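Local coordinates for protein periplasmic beta-glucosidase (Pseudomonas aeruginosa, PDB 6R5T) that probably hydrolyses terminal, non-reducing beta-D-glucosyl residues with release of beta-D-glucose, as a periplasmic glycoside hydrolase of family 3, at residues F248-T252 and R315-A320; E271-T275 and L291-L296; S622-L626 and L637-V641; T653-L659 and E672-K678. The protein carries 1 engineered substitution. All blocks are in the same frame, centred on the assembly; numbering follows the deposited sequence. Where two conformers were deposited one is given.

Interaction 1. Residues F248-T252 and R315-A320; sequences FKGLT and RDVLAA
Arg315 lays the edge of its guanidinium against the backbone carbonyl of Lys249. NH1 donates to Lys249 O at 2.9 Å with an N-H...O angle of 155°, and the oxygen lies close to the guanidinium plane. The same NH1 also gives a hydrogen to OD1 of the adjacent Asp316, 2.8 Å away, in a salt bridge that probably helps fix the group's rotation. Ala319 CB covers one guanidinium face. A bend at chi2 (-92°) turns the arginine chain along the helix surface to this position.

Asp316 points its CB toward the loop, and its OD2 comes within 3.3 Å of Gly250 O. Both are acceptors, so this pair is no bond; Arg243 reconciles them, its NH1 donating to Gly250 O and its NH2 forming a salt bridge with OD2. Farther along, Leu251 and Val317 cross obliquely, with Leu251 CD1 3.6 Å from Val317 CG2, while Leu251 CD2 reaches Ala320 CB more loosely, at 4.3 Å.

The contact lays helix 307-323 beside the start of strand 251-253, which pairs with strand 218-221 in the parallel sheet of the TIM-barrel-like N-terminal domain. Helix 2-12 also packs on this helix, touching Arg315, Leu318 and Ala319.

Interaction 2. Residues E271-T275 and L291-L296; sequences ERDAT and LYSTWL
The Trp295 indole presents one face to the backbone and CB of Arg272 and its N-H edge to Glu271, at a crossing of helices 271-281 and 291-301 in the TIM-barrel-like N-terminal domain. On that face Arg272 CB makes a CH-pi contact, 4.0 Å from the centroid of the six-membered ring, with Glu271 C and Arg272 N offset toward the rim. Thr294 CG2, from Trp295's own helix, lies over the opposite face. At the edge, NE1 donates to Glu271 OE1 at 3.1 Å. The bond is almost straight (175°), lies in the ring plane and uses the anti lone pair of the oxygen; the carboxylate plane stands nearly perpendicular to the indole.

The two short segments run at 104° to each other, with axes 9.1 Å apart at closest approach. One side chain, Thr275, sits as a knob in a hole formed by Leu291, Tyr292, Trp295 and Leu296. Its methyl, CG2, meets Leu296 CD2 at 3.7 Å and also touches Tyr292 CD1, whereas the hydroxyl is turned toward Leu291.

Arg272 runs extended from CG to NE, so its aliphatic part passes across the indole before NH2 forms a salt bridge with Glu304. Tyr292 OH bonds to Val283 O, outside the crossing. With Thr275 OG1 anti to its own carbonyl carbon (chi1 -61°), the hydroxyl donates back to Glu271 O at 2.8 Å; Thr275 N reaches this same oxygen from the opposite face of its carbonyl plane.

Interaction 3. Residues S622-L626 and L637-V641; sequences SPLRL and LEARV
Leu624 and Leu626 reach Ala639 through different first torsions: CG of Leu624 stands opposite its amide nitrogen (chi1 174°), whereas CG of Leu626 is opposite its carbonyl carbon (chi1 -55°). Their methyl groups nevertheless converge on one CB. Leu626 CD2 lies 3.7 Å from Ala639 CB, and Leu624 CD1 approaches the same atom at 4.1 Å. Leu626 CD2 also meets Leu637 CD2, at 4.2 Å.

The backbones set this register as an antiparallel ladder. Arg625 and Arg640 form a hydrogen-bonded pair: Arg625 N donates to Arg640 O at 3.0 Å, and Arg640 N returns a nearly straight bond to Arg625 O at 2.8 Å (177°). Leu626 and Ala639 follow as a non-hydrogen-bonded pair, with a CA-H...O contact from Leu626 CA to Glu638 O.

On the other face of the sheet, Arg625 and Arg640 send their ends away from the facing strand. Arg625 folds back at chi2, so that Pro623 CB covers part of a guanidinium face and NH1 donates to Leu624 O. Arg640 extends along its own strand; its NH2 forms a salt bridge with Glu638 OE1 at 2.8 Å, and NH1 pairs with Glu688.

The pairing joins strands 619-626 and 636-645, the latter also flanked by strand 686-694 in a three-stranded antiparallel sheet. The leucine and alanine side faces the second sheet of what is consistent with a fibronectin type III-like sandwich: Leu624 touches Val718 of strand 712-719, and Leu637 touches Phe730 of strand 725-732.

Interaction 4. Residues T653-L659 and E672-K678; sequences TVVQLYL and ELRGFRK
Leu657 faces two residues, Arg674 and Gly675, across a classic beta bulge in the antiparallel hairpin of strands 651-660 and 672-681, within the fibronectin type III-like domain. Leu657 O accepts a nearly straight bond from Arg674 N at 2.8 Å (175°) and a weak one from Gly675 N at 3.3 Å. Leu657 N donates to Gly675 O, and beyond the bulge the register is shifted by one residue, pairing Tyr658 with Leu673.

Leu673 lays CD1 over one face of the Tyr658 ring, 4.1 Å from its centroid and 25° off the normal, a CH-pi contact. Tyr658 OH donates to Gln656 OE1 at 2.6 Å, in the carbonyl plane and on a lone pair, while Gln656 NE2 donates to Val654 O from above its carbonyl plane and also to Gly611 O. Leu657 and Arg674 side chains cross at about a right angle, Leu657 CD2 lying 4.0 Å from Arg674 CB.

Phe676 turns toward helix 146-161 of the N-terminal domain and meets Trp98 edge-to-face. At the end of the hairpin nearest its connecting loop, Glu672 OE1 forms a salt bridge with Arg668, and one water donates to both Leu659 O, at 2.9 Å, and Glu672 OE1, at 2.6 Å.

Overall arrangement
Interactions 1 and 2 belong to the N-terminal domain, with centres 20 Å apart; helices 291-301 and 307-323, one from each, are consecutive in the chain. Both lie away from the sugar-binding pocket, the Leu251 side chain of interaction 1 being about 13 Å from a bound beta-D-glucopyranose. Interactions 3 and 4 lie 12 Å apart, centre to centre, in the C-terminal beta region, where strand 636-645 is followed by strand 651-660. They touch directly: Ala639 CB meets Leu657 CD1 at 3.9 Å, and Val641 CG1 meets Val655 CG1 at 4.2 Å. Centres of interactions 2 and 3 are 59 Å apart. In interaction 4 the Glu672 side chain is about 10 Å from the magnesium ion.

Interaction 1. Residues F248-T252 and R315-A320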
loop_
_atom_site.group_PDB
_atom_site.type_symbol
_atom_site.label_atom_id
_atom_site.label_comp_id
_atom_site.label_asym_id
_atom_site.label_seq_id
_atom_site.Cartn_x
_atom_site.Cartn_y
_atom_site.Cartn_z
ATOM N N PHE A 248 -13.184 16.378 23.810
ATOM C CA PHE A 248 -14.130 15.270 24.055
ATOM C C PHE A 248 -14.305 15.079 25.561
ATOM O O PHE A 248 -13.263 15.021 26.249
ATOM C CB PHE A 248 -13.597 13.985 23.451
ATOM C CG PHE A 248 -14.438 12.764 23.695
ATOM C CD1 PHE A 248 -15.757 12.703 23.261
ATOM C CD2 PHE A 248 -13.887 11.664 24.334
ATOM C CE1 PHE A 248 -16.492 11.555 23.485
ATOM C CE2 PHE A 248 -14.641 10.513 24.536
ATOM C CZ PHE A 248 -15.915 10.450 24.064
ATOM N N LYS A 249 -15.561 15.031 26.026
ATOM C CA LYS A 249 -15.873 14.927 27.480
ATOM C C LYS A 249 -16.459 13.567 27.850
ATOM O O LYS A 249 -16.919 13.407 28.989
ATOM C CB LYS A 249 -16.890 15.997 27.871
ATOM C CG LYS A 249 -16.473 17.402 27.509
ATOM C CD LYS A 249 -15.245 17.824 28.240
ATOM C CE LYS A 249 -15.517 18.967 29.204
ATOM N NZ LYS A 249 -14.442 19.090 30.222
ATOM N N GLY A 250 -16.501 12.602 26.929
ATOM C CA GLY A 250 -17.211 11.346 27.101
ATOM C C GLY A 250 -16.283 10.211 27.488
ATOM O O GLY A 250 -15.215 10.424 28.132
ATOM N N LEU A 251 -16.713 9.010 27.153
ATOM C CA LEU A 251 -16.147 7.746 27.616
ATOM C C LEU A 251 -15.265 7.125 26.515
ATOM O O LEU A 251 -15.758 6.960 25.355
ATOM C CB LEU A 251 -17.312 6.821 27.943
ATOM C CG LEU A 251 -16.941 5.432 28.422
ATOM C CD1 LEU A 251 -16.178 5.516 29.727
ATOM C CD2 LEU A 251 -18.191 4.570 28.567
ATOM N N THR A 252 -14.042 6.754 26.840
ATOM C CA THR A 252 -13.234 5.927 25.910
ATOM C C THR A 252 -13.348 4.455 26.280
ATOM O O THR A 252 -13.203 4.070 27.478
ATOM C CB THR A 252 -11.799 6.419 25.862
ATOM O OG1 THR A 252 -11.286 6.421 27.200
ATOM C CG2 THR A 252 -11.684 7.818 25.291
ATOM N N ARG A 315 -15.214 8.557 36.499
ATOM C CA ARG A 315 -16.085 9.701 36.249
ATOM C C ARG A 315 -16.696 9.595 34.849
ATOM O O ARG A 315 -17.873 9.836 34.702
ATOM C CB ARG A 315 -15.347 11.030 36.397
ATOM C CG ARG A 315 -16.156 12.261 36.025
ATOM C CD ARG A 315 -15.961 12.661 34.541
ATOM N NE ARG A 315 -17.011 13.550 34.052
ATOM C CZ ARG A 315 -17.396 13.680 32.781
ATOM N NH1 ARG A 315 -16.847 12.962 31.804
ATOM N NH2 ARG A 315 -18.383 14.510 32.492
ATOM N N ASP A 316 -15.905 9.166 33.871
ATOM C CA ASP A 316 -16.420 9.074 32.496
ATOM C C ASP A 316 -17.496 7.996 32.411
ATOM O O ASP A 316 -18.499 8.203 31.692
ATOM C CB ASP A 316 -15.264 8.863 31.514
ATOM C CG ASP A 316 -14.330 10.038 31.331
ATOM O OD1 ASP A 316 -14.671 11.134 31.815
ATOM O OD2 ASP A 316 -13.233 9.825 30.725
ATOM N N VAL A 317 -17.327 6.859 33.100
ATOM C CA VAL A 317 -18.369 5.816 33.062
ATOM C C VAL A 317 -19.653 6.362 33.714
ATOM O O VAL A 317 -20.747 6.181 33.159
ATOM C CB VAL A 317 -17.874 4.535 33.742
ATOM C CG1 VAL A 317 -19.011 3.533 33.867
ATOM C CG2 VAL A 317 -16.705 3.940 32.943
ATOM N N LEU A 318 -19.511 6.985 34.890
ATOM C CA LEU A 318 -20.685 7.460 35.644
ATOM C C LEU A 318 -21.387 8.543 34.844
ATOM O O LEU A 318 -22.624 8.552 34.812
ATOM C CB LEU A 318 -20.221 7.973 37.019
ATOM C CG LEU A 318 -19.635 6.918 37.957
ATOM C CD1 LEU A 318 -19.250 7.597 39.263
ATOM C CD2 LEU A 318 -20.573 5.753 38.194
ATOM N N ALA A 319 -20.635 9.378 34.176
ATOM C CA ALA A 319 -21.236 10.479 33.395
ATOM C C ALA A 319 -22.015 9.897 32.208
ATOM O O ALA A 319 -23.055 10.421 31.875
ATOM C CB ALA A 319 -20.191 11.442 32.942
ATOM N N ALA A 320 -21.538 8.831 31.580
ATOM C CA ALA A 320 -22.296 8.192 30.490
ATOM C C ALA A 320 -23.613 7.633 31.019
ATOM O O ALA A 320 -24.673 7.804 30.386
ATOM C CB ALA A 320 -21.476 7.114 29.841
#

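Interaction 2. Residues E271-T275 and L291-L296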
loop_
_atom_site.group_PDB
_atom_site.type_symbol
_atom_site.label_atom_id
_atom_site.label_comp_id
_atom_site.label_asym_id
_atom_site.label_seq_id
_atom_site.Cartn_x
_atom_site.Cartn_y
_atom_site.Cartn_z
ATOM N N GLU A 271 1.083 -8.261 31.677
ATOM C CA GLU A 271 -0.271 -7.661 31.760
ATOM C C GLU A 271 -0.269 -6.413 32.658
ATOM O O GLU A 271 -1.075 -5.526 32.481
ATOM C CB GLU A 271 -1.234 -8.693 32.324
ATOM C CG GLU A 271 -1.536 -9.809 31.377
ATOM C CD GLU A 271 -2.588 -10.737 31.948
ATOM O OE1 GLU A 271 -3.115 -10.484 33.100
ATOM O OE2 GLU A 271 -2.913 -11.654 31.248
ATOM N N ARG A 272 0.545 -6.385 33.709
ATOM C CA ARG A 272 0.633 -5.241 34.632
ATOM C C ARG A 272 1.064 -3.990 33.866
ATOM O O ARG A 272 0.464 -2.939 34.005
ATOM C CB ARG A 272 1.645 -5.610 35.714
ATOM C CG ARG A 272 1.858 -4.564 36.776
ATOM C CD ARG A 272 2.784 -5.142 37.850
ATOM N NE ARG A 272 2.887 -4.138 38.882
ATOM C CZ ARG A 272 2.873 -4.373 40.205
ATOM N NH1 ARG A 272 2.795 -5.611 40.694
ATOM N NH2 ARG A 272 2.960 -3.334 41.022
ATOM N N ASP A 273 2.135 -4.126 33.091
ATOM C CA ASP A 273 2.668 -2.976 32.306
ATOM C C ASP A 273 1.659 -2.622 31.212
ATOM O O ASP A 273 1.469 -1.444 30.969
ATOM C CB ASP A 273 4.050 -3.307 31.752
ATOM C CG ASP A 273 5.111 -3.404 32.836
ATOM O OD1 ASP A 273 4.861 -2.894 33.971
ATOM O OD2 ASP A 273 6.170 -4.020 32.565
ATOM N N ALA A 274 0.976 -3.592 30.613
ATOM C CA ALA A 274 -0.045 -3.256 29.595
ATOM C C ALA A 274 -1.164 -2.409 30.204
ATOM O O ALA A 274 -1.617 -1.375 29.622
ATOM C CB ALA A 274 -0.561 -4.511 28.966
ATOM N N THR A 275 -1.615 -2.792 31.414
ATOM C CA THR A 275 -2.707 -2.077 32.084
ATOM C C THR A 275 -2.286 -0.621 32.361
ATOM O O THR A 275 -3.071 0.326 32.135
ATOM C CB THR A 275 -3.041 -2.811 33.394
ATOM O OG1 THR A 275 -3.460 -4.141 33.085
ATOM C CG2 THR A 275 -4.117 -2.078 34.143
ATOM N N LEU A 291 -8.027 -7.034 32.627
ATOM C CA LEU A 291 -6.710 -6.601 33.125
ATOM C C LEU A 291 -6.886 -5.454 34.116
ATOM O O LEU A 291 -6.128 -5.412 35.085
ATOM C CB LEU A 291 -5.799 -6.192 31.966
ATOM C CG LEU A 291 -4.841 -7.286 31.520
ATOM C CD1 LEU A 291 -5.586 -8.511 31.073
ATOM C CD2 LEU A 291 -3.926 -6.805 30.403
ATOM N N TYR A 292 -7.839 -4.551 33.904
ATOM C CA TYR A 292 -7.981 -3.390 34.806
ATOM C C TYR A 292 -8.326 -3.887 36.228
ATOM O O TYR A 292 -7.711 -3.424 37.197
ATOM C CB TYR A 292 -9.031 -2.396 34.332
ATOM C CG TYR A 292 -8.574 -1.395 33.297
ATOM C CD1 TYR A 292 -7.486 -1.650 32.472
ATOM C CD2 TYR A 292 -9.279 -0.231 33.098
ATOM C CE1 TYR A 292 -7.072 -0.709 31.541
ATOM C CE2 TYR A 292 -8.884 0.716 32.163
ATOM C CZ TYR A 292 -7.760 0.483 31.406
ATOM O OH TYR A 292 -7.352 1.385 30.474
ATOM N N SER A 293 -9.308 -4.767 36.345
ATOM C CA SER A 293 -9.706 -5.289 37.668
ATOM C C SER A 293 -8.562 -6.076 38.295
ATOM O O SER A 293 -8.434 -6.066 39.524
ATOM C CB SER A 293 -10.923 -6.126 37.537
ATOM O OG SER A 293 -12.049 -5.314 37.211
ATOM N N THR A 294 -7.746 -6.758 37.500
ATOM C CA THR A 294 -6.652 -7.618 38.020
ATOM C C THR A 294 -5.491 -6.747 38.504
ATOM O O THR A 294 -4.852 -7.086 39.503
ATOM C CB THR A 294 -6.193 -8.614 36.947
ATOM O OG1 THR A 294 -7.323 -9.375 36.507
ATOM C CG2 THR A 294 -5.053 -9.500 37.416
ATOM N N TRP A 295 -5.166 -5.649 37.811
ATOM C CA TRP A 295 -3.870 -4.977 38.011
ATOM C C TRP A 295 -3.980 -3.551 38.528
ATOM O O TRP A 295 -2.977 -3.067 39.037
ATOM C CB TRP A 295 -3.031 -4.990 36.715
ATOM C CG TRP A 295 -2.664 -6.379 36.372
ATOM C CD1 TRP A 295 -3.197 -7.130 35.383
ATOM C CD2 TRP A 295 -1.709 -7.222 37.045
ATOM N NE1 TRP A 295 -2.596 -8.351 35.345
ATOM C CE2 TRP A 295 -1.698 -8.450 36.357
ATOM C CE3 TRP A 295 -0.840 -7.054 38.126
ATOM C CZ2 TRP A 295 -0.883 -9.526 36.733
ATOM C CZ3 TRP A 295 -0.022 -8.122 38.486
ATOM C CH2 TRP A 295 -0.055 -9.330 37.801
ATOM N N LEU A 296 -5.081 -2.832 38.390
ATOM C CA LEU A 296 -5.067 -1.405 38.801
ATOM C C LEU A 296 -4.769 -1.251 40.298
ATOM O O LEU A 296 -4.068 -0.308 40.630
ATOM C CB LEU A 296 -6.374 -0.691 38.426
ATOM C CG LEU A 296 -6.532 -0.385 36.917
ATOM C CD1 LEU A 296 -7.897 0.166 36.630
ATOM C CD2 LEU A 296 -5.462 0.549 36.390
#

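Interaction 3. Residues S622-L626 and L637-V641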
loop_
_atom_site.group_PDB
_atom_site.type_symbol
_atom_site.label_atom_id
_atom_site.label_comp_id
_atom_site.label_asym_id
_atom_site.label_seq_id
_atom_site.Cartn_x
_atom_site.Cartn_y
_atom_site.Cartn_z
ATOM N N SER A 622 -26.724 22.292 -16.858
ATOM C CA SER A 622 -26.414 23.561 -17.533
ATOM C C SER A 622 -24.982 23.927 -17.169
ATOM O O SER A 622 -24.366 23.322 -16.287
ATOM C CB SER A 622 -27.390 24.620 -17.119
ATOM O OG SER A 622 -27.198 25.020 -15.765
ATOM N N PRO A 623 -24.412 24.962 -17.817
ATOM C CA PRO A 623 -23.042 25.358 -17.517
ATOM C C PRO A 623 -22.933 25.822 -16.073
ATOM O O PRO A 623 -23.839 26.475 -15.546
ATOM C CB PRO A 623 -22.801 26.528 -18.483
ATOM C CG PRO A 623 -23.790 26.300 -19.578
ATOM C CD PRO A 623 -25.024 25.777 -18.892
ATOM N N LEU A 624 -21.802 25.495 -15.456
ATOM C CA LEU A 624 -21.535 25.943 -14.093
ATOM C C LEU A 624 -21.269 27.451 -14.090
ATOM O O LEU A 624 -20.500 27.916 -14.943
ATOM C CB LEU A 624 -20.295 25.203 -13.599
ATOM C CG LEU A 624 -19.782 25.640 -12.237
ATOM C CD1 LEU A 624 -20.776 25.419 -11.126
ATOM C CD2 LEU A 624 -18.472 24.941 -11.943
ATOM N N ARG A 625 -21.893 28.140 -13.161
ATOM C CA ARG A 625 -21.684 29.598 -12.992
ATOM C C ARG A 625 -21.352 29.896 -11.531
ATOM O O ARG A 625 -22.073 29.457 -10.628
ATOM C CB ARG A 625 -22.932 30.321 -13.513
ATOM C CG ARG A 625 -23.174 30.121 -15.015
ATOM C CD ARG A 625 -22.149 30.828 -15.911
ATOM N NE ARG A 625 -22.333 30.709 -17.372
ATOM C CZ ARG A 625 -21.575 29.965 -18.203
ATOM N NH1 ARG A 625 -20.576 29.222 -17.739
ATOM N NH2 ARG A 625 -21.828 29.949 -19.510
ATOM N N LEU A 626 -20.306 30.695 -11.295
ATOM C CA LEU A 626 -19.954 31.154 -9.943
ATOM C C LEU A 626 -20.467 32.590 -9.759
ATOM O O LEU A 626 -20.455 33.346 -10.747
ATOM C CB LEU A 626 -18.438 31.108 -9.766
ATOM C CG LEU A 626 -17.775 29.770 -10.042
ATOM C CD1 LEU A 626 -16.278 29.853 -9.736
ATOM C CD2 LEU A 626 -18.432 28.675 -9.216
ATOM N N LEU A 637 -19.205 32.202 -1.438
ATOM C CA LEU A 637 -19.350 32.130 -2.897
ATOM C C LEU A 637 -20.518 31.175 -3.158
ATOM O O LEU A 637 -20.685 30.198 -2.367
ATOM C CB LEU A 637 -18.020 31.555 -3.418
ATOM C CG LEU A 637 -17.851 31.521 -4.925
ATOM C CD1 LEU A 637 -16.889 32.607 -5.357
ATOM C CD2 LEU A 637 -17.358 30.164 -5.393
ATOM N N GLU A 638 -21.276 31.433 -4.218
ATOM C CA GLU A 638 -22.272 30.452 -4.741
ATOM C C GLU A 638 -21.794 29.879 -6.080
ATOM O O GLU A 638 -21.350 30.630 -6.964
ATOM C CB GLU A 638 -23.651 31.102 -4.855
ATOM C CG GLU A 638 -24.241 31.494 -3.512
ATOM C CD GLU A 638 -25.580 32.205 -3.628
ATOM O OE1 GLU A 638 -25.948 32.605 -4.763
ATOM O OE2 GLU A 638 -26.264 32.320 -2.589
ATOM N N ALA A 639 -22.012 28.574 -6.256
ATOM C CA ALA A 639 -21.815 27.835 -7.514
ATOM C C ALA A 639 -23.190 27.344 -7.921
ATOM O O ALA A 639 -23.835 26.611 -7.118
ATOM C CB ALA A 639 -20.846 26.717 -7.289
ATOM N N ARG A 640 -23.644 27.784 -9.090
ATOM C CA ARG A 640 -24.994 27.432 -9.544
ATOM C C ARG A 640 -24.959 26.591 -10.798
ATOM O O ARG A 640 -24.212 26.880 -11.761
ATOM C CB ARG A 640 -25.824 28.686 -9.816
ATOM C CG ARG A 640 -26.211 29.427 -8.553
ATOM C CD ARG A 640 -27.161 30.587 -8.847
ATOM N NE ARG A 640 -27.325 31.345 -7.610
ATOM C CZ ARG A 640 -28.486 31.692 -7.065
ATOM N NH1 ARG A 640 -29.633 31.431 -7.674
ATOM N NH2 ARG A 640 -28.492 32.354 -5.920
ATOM N N VAL A 641 -25.843 25.602 -10.809
ATOM C CA VAL A 641 -26.052 24.772 -11.997
ATOM C C VAL A 641 -27.522 24.350 -12.006
ATOM O O VAL A 641 -28.093 24.181 -10.917
ATOM C CB VAL A 641 -25.075 23.593 -11.966
ATOM C CG1 VAL A 641 -25.424 22.585 -10.868
ATOM C CG2 VAL A 641 -24.920 22.982 -13.309
#

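Interaction 4. Residues T653-L659 and E672-K678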
loop_
_atom_site.group_PDB
_atom_site.type_symbol
_atom_site.label_atom_id
_atom_site.label_comp_id
_atom_site.label_asym_id
_atom_site.label_seq_id
_atom_site.Cartn_x
_atom_site.Cartn_y
_atom_site.Cartn_z
ATOM N N THR A 653 -30.708 11.632 -9.228
ATOM C CA THR A 653 -29.245 11.574 -9.403
ATOM C C THR A 653 -28.621 12.465 -8.339
ATOM O O THR A 653 -29.329 13.045 -7.484
ATOM C CB THR A 653 -28.825 11.958 -10.821
ATOM O OG1 THR A 653 -27.417 11.707 -10.951
ATOM C CG2 THR A 653 -29.058 13.413 -11.132
ATOM N N VAL A 654 -27.303 12.460 -8.304
ATOM C CA VAL A 654 -26.563 13.205 -7.262
ATOM C C VAL A 654 -25.623 14.170 -7.983
ATOM O O VAL A 654 -24.679 13.697 -8.699
ATOM C CB VAL A 654 -25.773 12.281 -6.338
ATOM C CG1 VAL A 654 -25.083 13.100 -5.245
ATOM C CG2 VAL A 654 -26.676 11.178 -5.755
ATOM N N VAL A 655 -25.833 15.459 -7.789
ATOM C CA VAL A 655 -24.941 16.502 -8.327
ATOM C C VAL A 655 -23.806 16.696 -7.343
ATOM O O VAL A 655 -24.076 16.906 -6.132
ATOM C CB VAL A 655 -25.680 17.811 -8.586
ATOM C CG1 VAL A 655 -24.736 18.825 -9.195
ATOM C CG2 VAL A 655 -26.864 17.577 -9.510
ATOM N N GLN A 656 -22.583 16.533 -7.822
ATOM C CA GLN A 656 -21.394 16.543 -6.949
ATOM C C GLN A 656 -20.552 17.787 -7.238
ATOM O O GLN A 656 -20.366 18.104 -8.408
ATOM C CB GLN A 656 -20.572 15.276 -7.206
ATOM C CG GLN A 656 -21.407 14.039 -6.905
ATOM C CD GLN A 656 -21.030 12.837 -7.739
ATOM O OE1 GLN A 656 -19.834 12.529 -7.894
ATOM N NE2 GLN A 656 -22.036 12.092 -8.199
ATOM N N LEU A 657 -20.051 18.409 -6.185
ATOM C CA LEU A 657 -19.166 19.558 -6.277
ATOM C C LEU A 657 -17.810 19.162 -5.727
ATOM O O LEU A 657 -17.725 18.737 -4.554
ATOM C CB LEU A 657 -19.754 20.763 -5.549
ATOM C CG LEU A 657 -18.924 22.029 -5.774
ATOM C CD1 LEU A 657 -19.799 23.252 -5.803
ATOM C CD2 LEU A 657 -17.844 22.167 -4.713
ATOM N N TYR A 658 -16.775 19.420 -6.509
ATOM C CA TYR A 658 -15.386 19.144 -6.108
ATOM C C TYR A 658 -14.608 20.446 -6.174
ATOM O O TYR A 658 -14.891 21.306 -7.024
ATOM C CB TYR A 658 -14.728 18.085 -7.004
ATOM C CG TYR A 658 -15.481 16.780 -7.016
ATOM C CD1 TYR A 658 -16.511 16.549 -7.899
ATOM C CD2 TYR A 658 -15.135 15.757 -6.145
ATOM C CE1 TYR A 658 -17.198 15.331 -7.911
ATOM C CE2 TYR A 658 -15.812 14.552 -6.140
ATOM C CZ TYR A 658 -16.822 14.320 -7.044
ATOM O OH TYR A 658 -17.472 13.109 -6.926
ATOM N N LEU A 659 -13.594 20.541 -5.328
ATOM C CA LEU A 659 -12.651 21.681 -5.378
ATOM C C LEU A 659 -11.243 21.181 -5.668
ATOM O O LEU A 659 -10.850 20.137 -5.125
ATOM C CB LEU A 659 -12.640 22.399 -4.027
ATOM C CG LEU A 659 -13.816 23.328 -3.774
ATOM C CD1 LEU A 659 -13.626 24.092 -2.487
ATOM C CD2 LEU A 659 -14.003 24.306 -4.912
ATOM N N GLU A 672 -11.404 17.311 -4.579
ATOM C CA GLU A 672 -11.842 16.935 -3.234
ATOM C C GLU A 672 -13.347 17.237 -3.143
ATOM O O GLU A 672 -13.730 18.364 -3.472
ATOM C CB GLU A 672 -11.108 17.711 -2.148
ATOM C CG GLU A 672 -9.629 17.382 -2.043
ATOM C CD GLU A 672 -8.951 17.956 -0.801
ATOM O OE1 GLU A 672 -8.768 19.194 -0.804
ATOM O OE2 GLU A 672 -8.594 17.189 0.162
ATOM N N LEU A 673 -14.179 16.277 -2.779
ATOM C CA LEU A 673 -15.630 16.548 -2.643
ATOM C C LEU A 673 -15.854 17.664 -1.608
ATOM O O LEU A 673 -15.320 17.553 -0.483
ATOM C CB LEU A 673 -16.354 15.295 -2.221
ATOM C CG LEU A 673 -17.870 15.383 -2.209
ATOM C CD1 LEU A 673 -18.431 15.435 -3.614
ATOM C CD2 LEU A 673 -18.419 14.173 -1.496
ATOM N N ARG A 674 -16.681 18.635 -1.965
ATOM C CA ARG A 674 -17.016 19.731 -1.038
ATOM C C ARG A 674 -18.514 20.021 -1.064
ATOM O O ARG A 674 -18.929 20.914 -0.352
ATOM C CB ARG A 674 -16.209 21.002 -1.300
ATOM C CG ARG A 674 -14.761 20.917 -0.874
ATOM C CD ARG A 674 -14.669 20.777 0.610
ATOM N NE ARG A 674 -13.303 20.793 1.079
ATOM C CZ ARG A 674 -12.590 19.747 1.377
ATOM N NH1 ARG A 674 -13.066 18.529 1.172
ATOM N NH2 ARG A 674 -11.390 19.937 1.923
ATOM N N GLY A 675 -19.331 19.260 -1.770
ATOM C CA GLY A 675 -20.772 19.398 -1.631
ATOM C C GLY A 675 -21.476 18.424 -2.530
ATOM O O GLY A 675 -20.836 17.872 -3.452
ATOM N N PHE A 676 -22.736 18.187 -2.252
ATOM C CA PHE A 676 -23.534 17.348 -3.147
ATOM C C PHE A 676 -25.011 17.617 -2.905
ATOM O O PHE A 676 -25.375 18.176 -1.848
ATOM C CB PHE A 676 -23.223 15.866 -2.966
ATOM C CG PHE A 676 -23.463 15.314 -1.595
ATOM C CD1 PHE A 676 -24.707 14.824 -1.249
ATOM C CD2 PHE A 676 -22.432 15.322 -0.663
ATOM C CE1 PHE A 676 -24.891 14.274 0.013
ATOM C CE2 PHE A 676 -22.637 14.825 0.618
ATOM C CZ PHE A 676 -23.878 14.309 0.933
ATOM N N ARG A 677 -25.797 17.268 -3.904
ATOM C CA ARG A 677 -27.273 17.436 -3.809
ATOM C C ARG A 677 -27.881 16.233 -4.495
ATOM O O ARG A 677 -27.676 16.072 -5.716
ATOM C CB ARG A 677 -27.778 18.723 -4.462
ATOM C CG ARG A 677 -29.035 19.326 -3.825
ATOM C CD ARG A 677 -28.719 20.040 -2.491
ATOM N NE ARG A 677 -28.148 21.397 -2.572
ATOM C CZ ARG A 677 -27.002 21.808 -2.031
ATOM N NH1 ARG A 677 -26.195 21.000 -1.345
ATOM N NH2 ARG A 677 -26.656 23.075 -2.184
ATOM N N LYS A 678 -28.655 15.458 -3.768
ATOM C CA LYS A 678 -29.436 14.405 -4.421
ATOM C C LYS A 678 -30.788 15.005 -4.776
ATOM O O LYS A 678 -31.445 15.570 -3.888
ATOM C CB LYS A 678 -29.610 13.225 -3.505
ATOM C CG LYS A 678 -30.346 12.096 -4.183
ATOM C CD LYS A 678 -30.307 10.890 -3.352
ATOM C CE LYS A 678 -30.657 9.609 -4.051
ATOM N NZ LYS A 678 -31.031 8.707 -2.923
HETATM O O HOH W 1 -9.264 20.875 -2.762
#